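PDB 7CTP: protein Niban 2 from Homo sapiens, which may suppress apoptosis and may promote melanoma cell invasion in vitro. Local coordinates for residues I68-N73 / D180-V185; L186-R191 / K400-Y405; V351-G356 / E406-L411; L394-L399 / H435-M440. One frame throughout, in Å; residues are numbered along the deposited sequence.

Contact 1: I68-N73 / D180-V185; sequences IVFSGN and DKWQAV
In the PH domain, Phe70 on the first strand drives the edge of its ring into the face of Trp182 on the closing helix, a T-shaped pair with centroids 4.9 Å apart and planes at 69°. The nearest point is Phe70 CE2, which stands 3.5 Å from Trp182 CE2, over the fused bond side of the indole. CG of Phe70 lies anti to the backbone N (chi1 -173°), which carries the ring out from the strand to the helix. There Lys181 and Val185, one turn apart, receive it: Lys181 CG comes to 3.5 Å from Phe70 CZ, and the CG2 branch of Val185 to 3.9 Å from Phe70 CD2. The lysine contributes its methylenes, a sensible choice for a partly exposed border, whereas the short branched valine fills the buried side. This is the signature PH arrangement, an antiparallel sheet closed by a C-terminal helix, and Trp182 probably corresponds to the tryptophan characteristic of that helix. A classic beta bulge, in which Val69 and Phe70 both face Val91, turns the two neighbouring side chains to the helix side. Further along the strand, Gly72 N meets the indole near its plane, 3.7 Å from Trp182 CZ2. A beta carbon at Gly72 would point toward the helix, already touching Trp182 NE1 at 3.7 Å, so glycine brings the backbone close.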
loop_
_atom_site.group_PDB
_atom_site.type_symbol
_atom_site.label_atom_id
_atom_site.label_comp_id
_atom_site.label_asym_id
_atom_site.label_seq_id
_atom_site.Cartn_x
_atom_site.Cartn_y
_atom_site.Cartn_z
ATOM N N ILE A 68 -22.409 -2.577 5.945
ATOM C CA ILE A 68 -22.220 -2.344 4.518
ATOM C C ILE A 68 -21.748 -0.914 4.319
ATOM O O ILE A 68 -22.259 0.014 4.956
ATOM C CB ILE A 68 -23.527 -2.631 3.761
ATOM C CG1 ILE A 68 -23.849 -4.126 3.824
ATOM C CG2 ILE A 68 -23.434 -2.157 2.318
ATOM C CD1 ILE A 68 -25.248 -4.481 3.387
ATOM N N VAL A 69 -20.740 -0.728 3.458
ATOM C CA VAL A 69 -20.200 0.611 3.236
ATOM C C VAL A 69 -21.105 1.415 2.310
ATOM O O VAL A 69 -21.372 2.600 2.556
ATOM C CB VAL A 69 -18.763 0.524 2.683
ATOM C CG1 VAL A 69 -18.240 1.919 2.347
ATOM C CG2 VAL A 69 -17.851 -0.147 3.687
ATOM N N PHE A 70 -21.594 0.789 1.241
ATOM C CA PHE A 70 -22.421 1.486 0.267
ATOM C C PHE A 70 -23.039 0.460 -0.671
ATOM O O PHE A 70 -22.515 -0.646 -0.844
ATOM C CB PHE A 70 -21.599 2.525 -0.505
ATOM C CG PHE A 70 -22.416 3.398 -1.411
ATOM C CD1 PHE A 70 -23.328 4.296 -0.885
ATOM C CD2 PHE A 70 -22.257 3.339 -2.781
ATOM C CE1 PHE A 70 -24.082 5.103 -1.711
ATOM C CE2 PHE A 70 -23.009 4.147 -3.614
ATOM C CZ PHE A 70 -23.922 5.029 -3.076
ATOM N N SER A 71 -24.168 0.832 -1.273
ATOM C CA SER A 71 -24.809 -0.030 -2.252
ATOM C C SER A 71 -25.652 0.832 -3.177
ATOM O O SER A 71 -26.031 1.953 -2.833
ATOM C CB SER A 71 -25.671 -1.110 -1.584
ATOM O OG SER A 71 -26.765 -0.524 -0.902
ATOM N N GLY A 72 -25.943 0.293 -4.354
ATOM C CA GLY A 72 -26.761 1.000 -5.322
ATOM C C GLY A 72 -26.748 0.241 -6.626
ATOM O O GLY A 72 -25.964 -0.695 -6.818
ATOM N N ASN A 73 -27.638 0.654 -7.524
ATOM C CA ASN A 73 -27.723 0.015 -8.828
ATOM C C ASN A 73 -26.748 0.659 -9.801
ATOM O O ASN A 73 -26.540 1.877 -9.782
ATOM C CB ASN A 73 -29.144 0.097 -9.383
ATOM C CG ASN A 73 -30.134 -0.722 -8.578
ATOM O OD1 ASN A 73 -29.807 -1.799 -8.073
ATOM N ND2 ASN A 73 -31.355 -0.211 -8.453
ATOM N N ASP A 180 -19.954 10.434 -9.249
ATOM C CA ASP A 180 -19.058 11.022 -8.256
ATOM C C ASP A 180 -19.047 10.210 -6.974
ATOM O O ASP A 180 -17.997 10.052 -6.339
ATOM C CB ASP A 180 -19.473 12.463 -7.949
ATOM C CG ASP A 180 -19.181 13.420 -9.087
ATOM O OD1 ASP A 180 -18.435 13.046 -10.016
ATOM O OD2 ASP A 180 -19.709 14.551 -9.051
ATOM N N LYS A 181 -20.210 9.708 -6.563
ATOM C CA LYS A 181 -20.292 8.923 -5.336
ATOM C C LYS A 181 -19.558 7.601 -5.496
ATOM O O LYS A 181 -18.760 7.207 -4.639
ATOM C CB LYS A 181 -21.756 8.678 -4.967
ATOM C CG LYS A 181 -21.957 7.908 -3.665
ATOM C CD LYS A 181 -21.178 8.527 -2.520
ATOM C CE LYS A 181 -21.833 8.211 -1.179
ATOM N NZ LYS A 181 -21.653 9.337 -0.216
ATOM N N TRP A 182 -19.823 6.904 -6.598
ATOM C CA TRP A 182 -19.185 5.613 -6.816
ATOM C C TRP A 182 -17.689 5.766 -7.048
ATOM O O TRP A 182 -16.923 4.858 -6.716
ATOM C CB TRP A 182 -19.848 4.893 -7.986
ATOM C CG TRP A 182 -21.031 4.075 -7.569
ATOM C CD1 TRP A 182 -22.344 4.321 -7.862
ATOM C CD2 TRP A 182 -21.012 2.879 -6.781
ATOM N NE1 TRP A 182 -23.145 3.349 -7.303
ATOM C CE2 TRP A 182 -22.351 2.454 -6.632
ATOM C CE3 TRP A 182 -19.996 2.129 -6.181
ATOM C CZ2 TRP A 182 -22.696 1.312 -5.913
ATOM C CZ3 TRP A 182 -20.340 0.997 -5.467
ATOM C CH2 TRP A 182 -21.678 0.597 -5.337
ATOM N N GLN A 183 -17.250 6.895 -7.615
ATOM C CA GLN A 183 -15.814 7.111 -7.768
ATOM C C GLN A 183 -15.134 7.230 -6.414
ATOM O O GLN A 183 -14.054 6.668 -6.206
ATOM C CB GLN A 183 -15.524 8.352 -8.605
ATOM C CG GLN A 183 -14.043 8.604 -8.749
ATOM C CD GLN A 183 -13.727 9.716 -9.709
ATOM O OE1 GLN A 183 -14.606 10.483 -10.101
ATOM N NE2 GLN A 183 -12.468 9.816 -10.095
ATOM N N ALA A 184 -15.758 7.942 -5.474
ATOM C CA ALA A 184 -15.177 8.063 -4.138
ATOM C C ALA A 184 -15.159 6.720 -3.423
ATOM O O ALA A 184 -14.162 6.356 -2.783
ATOM C CB ALA A 184 -15.951 9.091 -3.314
ATOM N N VAL A 185 -16.267 5.980 -3.506
ATOM C CA VAL A 185 -16.370 4.686 -2.831
ATOM C C VAL A 185 -15.367 3.699 -3.415
ATOM O O VAL A 185 -14.702 2.957 -2.682
ATOM C CB VAL A 185 -17.808 4.143 -2.937
ATOM C CG1 VAL A 185 -17.866 2.664 -2.526
ATOM C CG2 VAL A 185 -18.760 4.989 -2.087
#

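Contact 2: L186-R191 / K400-Y405; sequences LQDCIR and KMQSCY
CG of Arg191 stands opposite its backbone N (chi1 -176°), and one bend at chi3 then lays the guanidinium flat on the ring of Tyr405, the two planes 24° apart. It is a cation-pi stack: Arg191 CZ sits 3.9 Å from the ring centroid, and NH2 comes to 3.4 Å from Tyr405 CE2 at the rim. Gln402, folded at chi2, brings its amide round to Asp188, where NE2 donates to OD1 over 3.1 Å in a nearly straight bond (168°) that lies in the amide plane but somewhat out of the carboxylate plane, on its syn side. The same OD1 forms a salt bridge with Arg191 NH2 at 2.9 Å, that donor coming from the other face of the carboxylate. Through these groups helix 176-194, the C-terminal helix of the PH domain, is joined to the short helix 402-405 of the helical body. Asp188 thus steers the arginine within its own helix, one turn on, and a long flexible cation becomes a fixed plate for the tyrosine. Arg191 NE is held by Gln433 OE1, and NH1 gives a hydrogen to a water 3.0 Å away that also lies beside Gln187 OE1. Met401 O covers the opposite face of the Tyr405 ring. The stronger bond of Gln402 NE2 goes to Pro398 O, outside both segments, and an amide with two N-H groups is well chosen for the pair.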
loop_
_atom_site.group_PDB
_atom_site.type_symbol
_atom_site.label_atom_id
_atom_site.label_comp_id
_atom_site.label_asym_id
_atom_site.label_seq_id
_atom_site.Cartn_x
_atom_site.Cartn_y
_atom_site.Cartn_z
ATOM N N LEU A 186 -15.260 3.657 -4.748
ATOM C CA LEU A 186 -14.325 2.713 -5.359
ATOM C C LEU A 186 -12.882 3.125 -5.108
ATOM O O LEU A 186 -12.009 2.255 -4.969
ATOM C CB LEU A 186 -14.605 2.569 -6.855
ATOM C CG LEU A 186 -15.959 1.909 -7.156
ATOM C CD1 LEU A 186 -16.230 1.904 -8.652
ATOM C CD2 LEU A 186 -16.005 0.504 -6.576
ATOM N N GLN A 187 -12.605 4.438 -5.044
ATOM C CA GLN A 187 -11.281 4.892 -4.619
ATOM C C GLN A 187 -10.961 4.386 -3.222
ATOM O O GLN A 187 -9.824 3.977 -2.951
ATOM C CB GLN A 187 -11.185 6.421 -4.631
ATOM C CG GLN A 187 -10.924 7.067 -5.974
ATOM C CD GLN A 187 -10.996 8.588 -5.906
ATOM O OE1 GLN A 187 -11.345 9.168 -4.875
ATOM N NE2 GLN A 187 -10.670 9.236 -7.010
ATOM N N ASP A 188 -11.945 4.432 -2.316
ATOM C CA ASP A 188 -11.757 3.889 -0.967
ATOM C C ASP A 188 -11.498 2.387 -1.003
ATOM O O ASP A 188 -10.659 1.878 -0.250
ATOM C CB ASP A 188 -12.983 4.162 -0.087
ATOM C CG ASP A 188 -13.158 5.630 0.279
ATOM O OD1 ASP A 188 -12.318 6.470 -0.121
ATOM O OD2 ASP A 188 -14.160 5.939 0.981
ATOM N N CYS A 189 -12.237 1.660 -1.852
ATOM C CA CYS A 189 -12.026 0.222 -2.019
ATOM C C CYS A 189 -10.593 -0.076 -2.440
ATOM O O CYS A 189 -9.936 -0.966 -1.882
ATOM C CB CYS A 189 -12.987 -0.337 -3.070
ATOM S SG CYS A 189 -14.724 -0.466 -2.542
ATOM N N ILE A 190 -10.108 0.634 -3.464
ATOM C CA ILE A 190 -8.756 0.396 -3.975
ATOM C C ILE A 190 -7.723 0.688 -2.896
ATOM O O ILE A 190 -6.783 -0.090 -2.680
ATOM C CB ILE A 190 -8.503 1.247 -5.231
ATOM C CG1 ILE A 190 -9.385 0.770 -6.387
ATOM C CG2 ILE A 190 -7.023 1.221 -5.582
ATOM C CD1 ILE A 190 -9.447 1.769 -7.547
ATOM N N ARG A 191 -7.873 1.826 -2.212
ATOM C CA ARG A 191 -6.913 2.192 -1.174
ATOM C C ARG A 191 -6.891 1.151 -0.068
ATOM O O ARG A 191 -5.816 0.773 0.423
ATOM C CB ARG A 191 -7.267 3.570 -0.611
ATOM C CG ARG A 191 -6.299 4.132 0.422
ATOM C CD ARG A 191 -6.878 5.419 1.050
ATOM N NE ARG A 191 -7.159 6.445 0.042
ATOM C CZ ARG A 191 -8.378 6.804 -0.341
ATOM N NH1 ARG A 191 -8.524 7.737 -1.276
ATOM N NH2 ARG A 191 -9.449 6.223 0.190
ATOM N N LYS A 400 -17.160 12.204 3.970
ATOM C CA LYS A 400 -16.555 13.182 4.865
ATOM C C LYS A 400 -15.035 13.122 4.843
ATOM O O LYS A 400 -14.378 14.143 5.072
ATOM C CB LYS A 400 -17.101 12.994 6.279
ATOM C CG LYS A 400 -18.576 13.417 6.391
ATOM C CD LYS A 400 -19.141 13.242 7.796
ATOM C CE LYS A 400 -20.614 13.684 7.854
ATOM N NZ LYS A 400 -21.231 13.421 9.198
ATOM N N MET A 401 -14.452 11.955 4.548
ATOM C CA MET A 401 -13.000 11.862 4.464
ATOM C C MET A 401 -12.437 12.367 3.141
ATOM O O MET A 401 -11.225 12.567 3.045
ATOM C CB MET A 401 -12.551 10.416 4.678
ATOM C CG MET A 401 -12.717 9.928 6.127
ATOM S SD MET A 401 -11.633 10.787 7.273
ATOM C CE MET A 401 -10.018 10.416 6.590
ATOM N N GLN A 402 -13.280 12.582 2.129
ATOM C CA GLN A 402 -12.761 12.841 0.787
ATOM C C GLN A 402 -11.979 14.143 0.718
ATOM O O GLN A 402 -10.979 14.231 -0.005
ATOM C CB GLN A 402 -13.894 12.845 -0.233
ATOM C CG GLN A 402 -14.558 11.494 -0.414
ATOM C CD GLN A 402 -13.555 10.354 -0.564
ATOM O OE1 GLN A 402 -12.471 10.524 -1.130
ATOM N NE2 GLN A 402 -13.917 9.181 -0.052
ATOM N N SER A 403 -12.414 15.169 1.455
ATOM C CA SER A 403 -11.696 16.444 1.421
ATOM C C SER A 403 -10.297 16.314 2.015
ATOM O O SER A 403 -9.397 17.078 1.648
ATOM C CB SER A 403 -12.496 17.526 2.148
ATOM O OG SER A 403 -12.524 17.295 3.549
ATOM N N CYS A 404 -10.091 15.353 2.925
ATOM C CA CYS A 404 -8.748 15.091 3.438
ATOM C C CYS A 404 -7.891 14.399 2.386
ATOM O O CYS A 404 -6.759 14.818 2.115
ATOM C CB CYS A 404 -8.811 14.233 4.707
ATOM S SG CYS A 404 -10.047 14.742 5.926
ATOM N N TYR A 405 -8.417 13.320 1.803
ATOM C CA TYR A 405 -7.667 12.551 0.817
ATOM C C TYR A 405 -7.305 13.420 -0.384
ATOM O O TYR A 405 -6.201 13.308 -0.937
ATOM C CB TYR A 405 -8.488 11.332 0.387
ATOM C CG TYR A 405 -8.774 10.302 1.482
ATOM C CD1 TYR A 405 -7.850 10.039 2.483
ATOM C CD2 TYR A 405 -9.971 9.584 1.494
ATOM C CE1 TYR A 405 -8.108 9.082 3.489
ATOM C CE2 TYR A 405 -10.238 8.624 2.485
ATOM C CZ TYR A 405 -9.297 8.387 3.475
ATOM O OH TYR A 405 -9.541 7.452 4.455
HETATM O O HOH W 1 -11.324 8.498 -2.072
#

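Contact 3: V351-G356 / E406-L411; sequences VPTSQG and EKMESL
Lys407 meets helix 351-356 with the first part of its chain, CB lying 3.7 Å from Gly356 N and CG resting beside the same glycine. With no side chain on Gly356 the two backbones come close; a beta carbon there would already touch Lys407 CB at 3.7 Å. Lys407 CD then passes alongside Gln355 CB, and the charged end leads away from the contact, as suits a long chain at a partly exposed border. The carbonyl of Lys407 is set close over Pro352, with O 3.2 Å from CB; the proline stands at a kink in its helix, where the backbone N has no bond to the preceding turn. Met408 bends at chi2 and chi3 (-51° and -56°), curling inward so that SD lies 3.6 Å from Thr353 CA and CE 3.6 Å from Thr353 OG1, a hydroxyl already bonded to Leu349 O. Shortening Met408 to an alanine is likely to open a gap against Pro352 and Thr353 and leave that buried helix surface without its sulfur and methyl cover. Ser410 OG donates to a water 2.7 Å away, and this water gives a hydrogen to Gln355 OE1 at 3.0 Å, a polar link on the exposed side. Leu411 closes the row, its CD1 branch 4.1 Å from Pro352 CG. The turn 406-411 therefore lies along helix 342-378, while Met408 also touches Ala432, Gln433 and Met436 of helix 422-455, and Thr353 packs on Phe490 and Phe491 of helix 464-511.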
loop_
_atom_site.group_PDB
_atom_site.type_symbol
_atom_site.label_atom_id
_atom_site.label_comp_id
_atom_site.label_asym_id
_atom_site.label_seq_id
_atom_site.Cartn_x
_atom_site.Cartn_y
_atom_site.Cartn_z
ATOM N N VAL A 351 4.039 19.633 1.877
ATOM C CA VAL A 351 2.956 20.596 1.727
ATOM C C VAL A 351 1.619 19.866 1.624
ATOM O O VAL A 351 0.743 20.104 2.471
ATOM C CB VAL A 351 3.218 21.533 0.536
ATOM C CG1 VAL A 351 2.014 22.442 0.302
ATOM C CG2 VAL A 351 4.463 22.360 0.801
ATOM N N PRO A 352 1.406 18.965 0.653
ATOM C CA PRO A 352 0.094 18.303 0.599
ATOM C C PRO A 352 -0.166 17.408 1.799
ATOM O O PRO A 352 -1.299 17.359 2.290
ATOM C CB PRO A 352 0.158 17.503 -0.709
ATOM C CG PRO A 352 1.611 17.267 -0.923
ATOM C CD PRO A 352 2.281 18.503 -0.443
ATOM N N THR A 353 0.862 16.704 2.284
ATOM C CA THR A 353 0.687 15.817 3.432
ATOM C C THR A 353 0.205 16.588 4.651
ATOM O O THR A 353 -0.705 16.146 5.361
ATOM C CB THR A 353 1.997 15.100 3.764
ATOM O OG1 THR A 353 2.459 14.366 2.621
ATOM C CG2 THR A 353 1.782 14.134 4.933
ATOM N N SER A 354 0.836 17.729 4.927
ATOM C CA SER A 354 0.471 18.518 6.097
ATOM C C SER A 354 -0.906 19.146 5.930
ATOM O O SER A 354 -1.670 19.238 6.898
ATOM C CB SER A 354 1.534 19.578 6.363
ATOM O OG SER A 354 2.769 18.947 6.679
ATOM N N GLN A 355 -1.245 19.579 4.711
ATOM C CA GLN A 355 -2.608 20.033 4.452
ATOM C C GLN A 355 -3.610 18.927 4.745
ATOM O O GLN A 355 -4.679 19.181 5.314
ATOM C CB GLN A 355 -2.741 20.511 3.008
ATOM C CG GLN A 355 -2.035 21.821 2.734
ATOM C CD GLN A 355 -2.078 22.210 1.275
ATOM O OE1 GLN A 355 -2.444 21.409 0.420
ATOM N NE2 GLN A 355 -1.697 23.446 0.983
ATOM N N GLY A 356 -3.281 17.690 4.372
ATOM C CA GLY A 356 -4.205 16.592 4.596
ATOM C C GLY A 356 -4.422 16.296 6.069
ATOM O O GLY A 356 -5.551 16.067 6.510
ATOM N N GLU A 406 -8.217 14.321 -0.771
ATOM C CA GLU A 406 -8.011 15.187 -1.933
ATOM C C GLU A 406 -6.766 16.057 -1.799
ATOM O O GLU A 406 -6.192 16.472 -2.814
ATOM C CB GLU A 406 -9.243 16.073 -2.150
ATOM C CG GLU A 406 -9.243 16.872 -3.470
ATOM C CD GLU A 406 -8.586 18.247 -3.352
ATOM O OE1 GLU A 406 -8.334 18.716 -2.217
ATOM O OE2 GLU A 406 -8.326 18.863 -4.410
ATOM N N LYS A 407 -6.332 16.349 -0.567
ATOM C CA LYS A 407 -5.152 17.196 -0.387
ATOM C C LYS A 407 -3.908 16.572 -1.004
ATOM O O LYS A 407 -2.969 17.292 -1.366
ATOM C CB LYS A 407 -4.917 17.486 1.098
ATOM C CG LYS A 407 -6.050 18.232 1.787
ATOM C CD LYS A 407 -6.300 19.599 1.148
ATOM C CE LYS A 407 -7.232 20.435 2.028
ATOM N NZ LYS A 407 -7.846 21.570 1.269
ATOM N N MET A 408 -3.881 15.246 -1.155
ATOM C CA MET A 408 -2.694 14.592 -1.705
ATOM C C MET A 408 -2.643 14.604 -3.222
ATOM O O MET A 408 -1.585 14.312 -3.782
ATOM C CB MET A 408 -2.598 13.136 -1.235
ATOM C CG MET A 408 -2.388 12.960 0.253
ATOM S SD MET A 408 -1.026 13.925 0.922
ATOM C CE MET A 408 0.352 13.382 -0.084
ATOM N N GLU A 409 -3.740 14.930 -3.907
ATOM C CA GLU A 409 -3.716 14.769 -5.355
ATOM C C GLU A 409 -2.862 15.819 -6.049
ATOM O O GLU A 409 -2.526 15.636 -7.222
ATOM C CB GLU A 409 -5.137 14.745 -5.917
ATOM C CG GLU A 409 -5.798 13.395 -5.640
ATOM C CD GLU A 409 -7.281 13.484 -5.397
ATOM O OE1 GLU A 409 -7.779 12.716 -4.551
ATOM O OE2 GLU A 409 -7.954 14.291 -6.069
ATOM N N SER A 410 -2.462 16.880 -5.351
ATOM C CA SER A 410 -1.500 17.820 -5.919
ATOM C C SER A 410 -0.051 17.369 -5.752
ATOM O O SER A 410 0.861 18.070 -6.212
ATOM C CB SER A 410 -1.693 19.210 -5.300
ATOM O OG SER A 410 -1.421 19.208 -3.910
ATOM N N LEU A 411 0.192 16.222 -5.120
ATOM C CA LEU A 411 1.561 15.762 -4.917
ATOM C C LEU A 411 2.224 15.467 -6.251
ATOM O O LEU A 411 1.654 14.771 -7.096
ATOM C CB LEU A 411 1.588 14.505 -4.048
ATOM C CG LEU A 411 2.980 13.879 -3.915
ATOM C CD1 LEU A 411 3.935 14.855 -3.241
ATOM C CD2 LEU A 411 2.935 12.555 -3.172
HETATM O O HOH W 2 -3.156 19.699 -1.940
#

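Contact 4: L394-L399 / H435-M440; sequences LAYHPL and HMREQM
Apolar contacts come first: Met440 reaches Leu394 with its sulfur, SD 3.6 Å from the CD2 branch, and CE lies beside the same methyl. Farther back along the chain, Met440 CG touches Ala395, 3.7 Å from its CB. Alanine fits because Ala395 CB is also 3.5 Å from Arg437 O, so close does the 3-10 turn come to helix 422-455; the flexible thioether follows the uneven surface left by a leucine and an alanine. The contact with the charged group is of another kind. Arg437, bent at chi3 (70°), swings its guanidinium to Tyr396, whose CE1 stands over one face of the group. The planes are 53° apart and NH1, 3.7 Å from CE1, sits at the ring edge, so this is neither a flat stack nor a cation above the ring face. Nearer the backbone, the methylene CG of Arg437 lies 3.4 Å from Ala395 O. A leucine in place of Arg437 would probably leave the Tyr396 ring edge without its flat neighbour and His192 ND1 without the N-H that NH1 supplies. Since no hydrogen bond joins the two segments, they meet through shape: the arginine packs with both its CG methylene and the face of its guanidinium, while NH1 spends a hydrogen bond on His192, outside both segments.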
loop_
_atom_site.group_PDB
_atom_site.type_symbol
_atom_site.label_atom_id
_atom_site.label_comp_id
_atom_site.label_asym_id
_atom_site.label_seq_id
_atom_site.Cartn_x
_atom_site.Cartn_y
_atom_site.Cartn_z
ATOM N N LEU A 394 -16.361 7.772 11.546
ATOM C CA LEU A 394 -15.979 8.921 10.723
ATOM C C LEU A 394 -14.806 8.599 9.800
ATOM O O LEU A 394 -14.790 9.018 8.636
ATOM C CB LEU A 394 -15.638 10.107 11.622
ATOM C CG LEU A 394 -15.124 11.385 10.963
ATOM C CD1 LEU A 394 -16.111 11.876 9.914
ATOM C CD2 LEU A 394 -14.882 12.446 12.022
ATOM N N ALA A 395 -13.820 7.849 10.295
ATOM C CA ALA A 395 -12.632 7.612 9.480
ATOM C C ALA A 395 -12.941 6.835 8.211
ATOM O O ALA A 395 -12.116 6.830 7.290
ATOM C CB ALA A 395 -11.563 6.876 10.284
ATOM N N TYR A 396 -14.104 6.192 8.134
ATOM C CA TYR A 396 -14.498 5.413 6.968
ATOM C C TYR A 396 -15.671 6.025 6.215
ATOM O O TYR A 396 -16.244 5.366 5.340
ATOM C CB TYR A 396 -14.829 3.981 7.390
ATOM C CG TYR A 396 -13.674 3.324 8.104
ATOM C CD1 TYR A 396 -12.664 2.695 7.386
ATOM C CD2 TYR A 396 -13.558 3.383 9.492
ATOM C CE1 TYR A 396 -11.590 2.121 8.022
ATOM C CE2 TYR A 396 -12.477 2.810 10.135
ATOM C CZ TYR A 396 -11.502 2.178 9.394
ATOM O OH TYR A 396 -10.420 1.604 10.021
ATOM N N HIS A 397 -16.046 7.260 6.539
ATOM C CA HIS A 397 -17.194 7.882 5.899
ATOM C C HIS A 397 -16.854 8.155 4.441
ATOM O O HIS A 397 -15.868 8.853 4.169
ATOM C CB HIS A 397 -17.573 9.179 6.610
ATOM C CG HIS A 397 -18.952 9.659 6.287
ATOM N ND1 HIS A 397 -19.265 10.275 5.095
ATOM C CD2 HIS A 397 -20.102 9.612 7.000
ATOM C CE1 HIS A 397 -20.549 10.587 5.084
ATOM N NE2 HIS A 397 -21.080 10.197 6.231
ATOM N N PRO A 398 -17.617 7.625 3.484
ATOM C CA PRO A 398 -17.222 7.751 2.069
ATOM C C PRO A 398 -17.263 9.170 1.533
ATOM O O PRO A 398 -16.656 9.431 0.493
ATOM C CB PRO A 398 -18.233 6.860 1.333
ATOM C CG PRO A 398 -18.928 6.056 2.387
ATOM C CD PRO A 398 -18.846 6.836 3.659
ATOM N N LEU A 399 -17.980 10.089 2.174
ATOM C CA LEU A 399 -17.957 11.491 1.770
ATOM C C LEU A 399 -17.034 12.331 2.644
ATOM O O LEU A 399 -16.203 13.087 2.128
ATOM C CB LEU A 399 -19.379 12.071 1.812
ATOM C CG LEU A 399 -19.553 13.547 1.447
ATOM C CD1 LEU A 399 -18.959 13.852 0.080
ATOM C CD2 LEU A 399 -21.026 13.956 1.497
ATOM N N HIS A 435 -2.361 6.782 6.364
ATOM C CA HIS A 435 -2.035 7.403 7.645
ATOM C C HIS A 435 -3.139 8.358 8.086
ATOM O O HIS A 435 -3.467 8.428 9.276
ATOM C CB HIS A 435 -0.707 8.158 7.579
ATOM C CG HIS A 435 0.508 7.283 7.501
ATOM N ND1 HIS A 435 0.791 6.310 8.436
ATOM C CD2 HIS A 435 1.534 7.266 6.617
ATOM C CE1 HIS A 435 1.929 5.715 8.116
ATOM N NE2 HIS A 435 2.400 6.277 7.016
ATOM N N MET A 436 -3.714 9.117 7.145
ATOM C CA MET A 436 -4.791 10.032 7.517
ATOM C C MET A 436 -5.990 9.273 8.063
ATOM O O MET A 436 -6.613 9.703 9.041
ATOM C CB MET A 436 -5.205 10.893 6.321
ATOM C CG MET A 436 -4.180 11.919 5.931
ATOM S SD MET A 436 -4.688 12.769 4.422
ATOM C CE MET A 436 -3.085 13.219 3.785
ATOM N N ARG A 437 -6.330 8.143 7.441
ATOM C CA ARG A 437 -7.443 7.334 7.924
ATOM C C ARG A 437 -7.159 6.809 9.324
ATOM O O ARG A 437 -8.027 6.846 10.207
ATOM C CB ARG A 437 -7.714 6.181 6.962
ATOM C CG ARG A 437 -9.030 5.451 7.217
ATOM C CD ARG A 437 -9.278 4.369 6.172
ATOM N NE ARG A 437 -8.355 3.237 6.330
ATOM C CZ ARG A 437 -8.507 2.064 5.725
ATOM N NH1 ARG A 437 -9.549 1.866 4.928
ATOM N NH2 ARG A 437 -7.622 1.088 5.923
ATOM N N GLU A 438 -5.934 6.328 9.544
ATOM C CA GLU A 438 -5.546 5.826 10.860
ATOM C C GLU A 438 -5.661 6.918 11.913
ATOM O O GLU A 438 -6.222 6.700 12.993
ATOM C CB GLU A 438 -4.119 5.277 10.802
ATOM C CG GLU A 438 -3.999 4.011 9.969
ATOM C CD GLU A 438 -2.560 3.648 9.636
ATOM O OE1 GLU A 438 -2.331 2.484 9.246
ATOM O OE2 GLU A 438 -1.670 4.518 9.747
ATOM N N GLN A 439 -5.144 8.109 11.614
ATOM C CA GLN A 439 -5.136 9.162 12.629
ATOM C C GLN A 439 -6.544 9.671 12.913
ATOM O O GLN A 439 -6.855 10.042 14.054
ATOM C CB GLN A 439 -4.214 10.297 12.209
ATOM C CG GLN A 439 -2.740 9.911 12.240
ATOM C CD GLN A 439 -2.367 9.128 13.492
ATOM O OE1 GLN A 439 -2.504 9.623 14.610
ATOM N NE2 GLN A 439 -1.889 7.903 13.306
ATOM N N MET A 440 -7.417 9.678 11.902
ATOM C CA MET A 440 -8.813 10.024 12.159
ATOM C C MET A 440 -9.485 8.971 13.031
ATOM O O MET A 440 -10.203 9.308 13.981
ATOM C CB MET A 440 -9.572 10.199 10.848
ATOM C CG MET A 440 -11.058 10.481 11.027
ATOM S SD MET A 440 -11.352 12.109 11.759
ATOM C CE MET A 440 -11.612 13.056 10.268
#

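Contacts 1 and 2 share helix 176-194 and follow one another along it, contact 1 against the PH sheet and contact 2 against the helical body. Contact 1, the one nearest the surface, is aromatic; contact 2, more deeply placed, is the polar one, with buried charges that answer each other and the only direct hydrogen bond between paired segments. Contacts 3 and 4 are also buried but mainly apolar, and contact 3 adds a water at its exposed border. Segments 394-399, 400-405 and 406-411 run consecutively, so a single connection serves contacts 2, 3 and 4. Met436, in the helix of contact 4, touches Met408 and Gly356 of contact 3, and Pro398 packs on Val185 of contact 1.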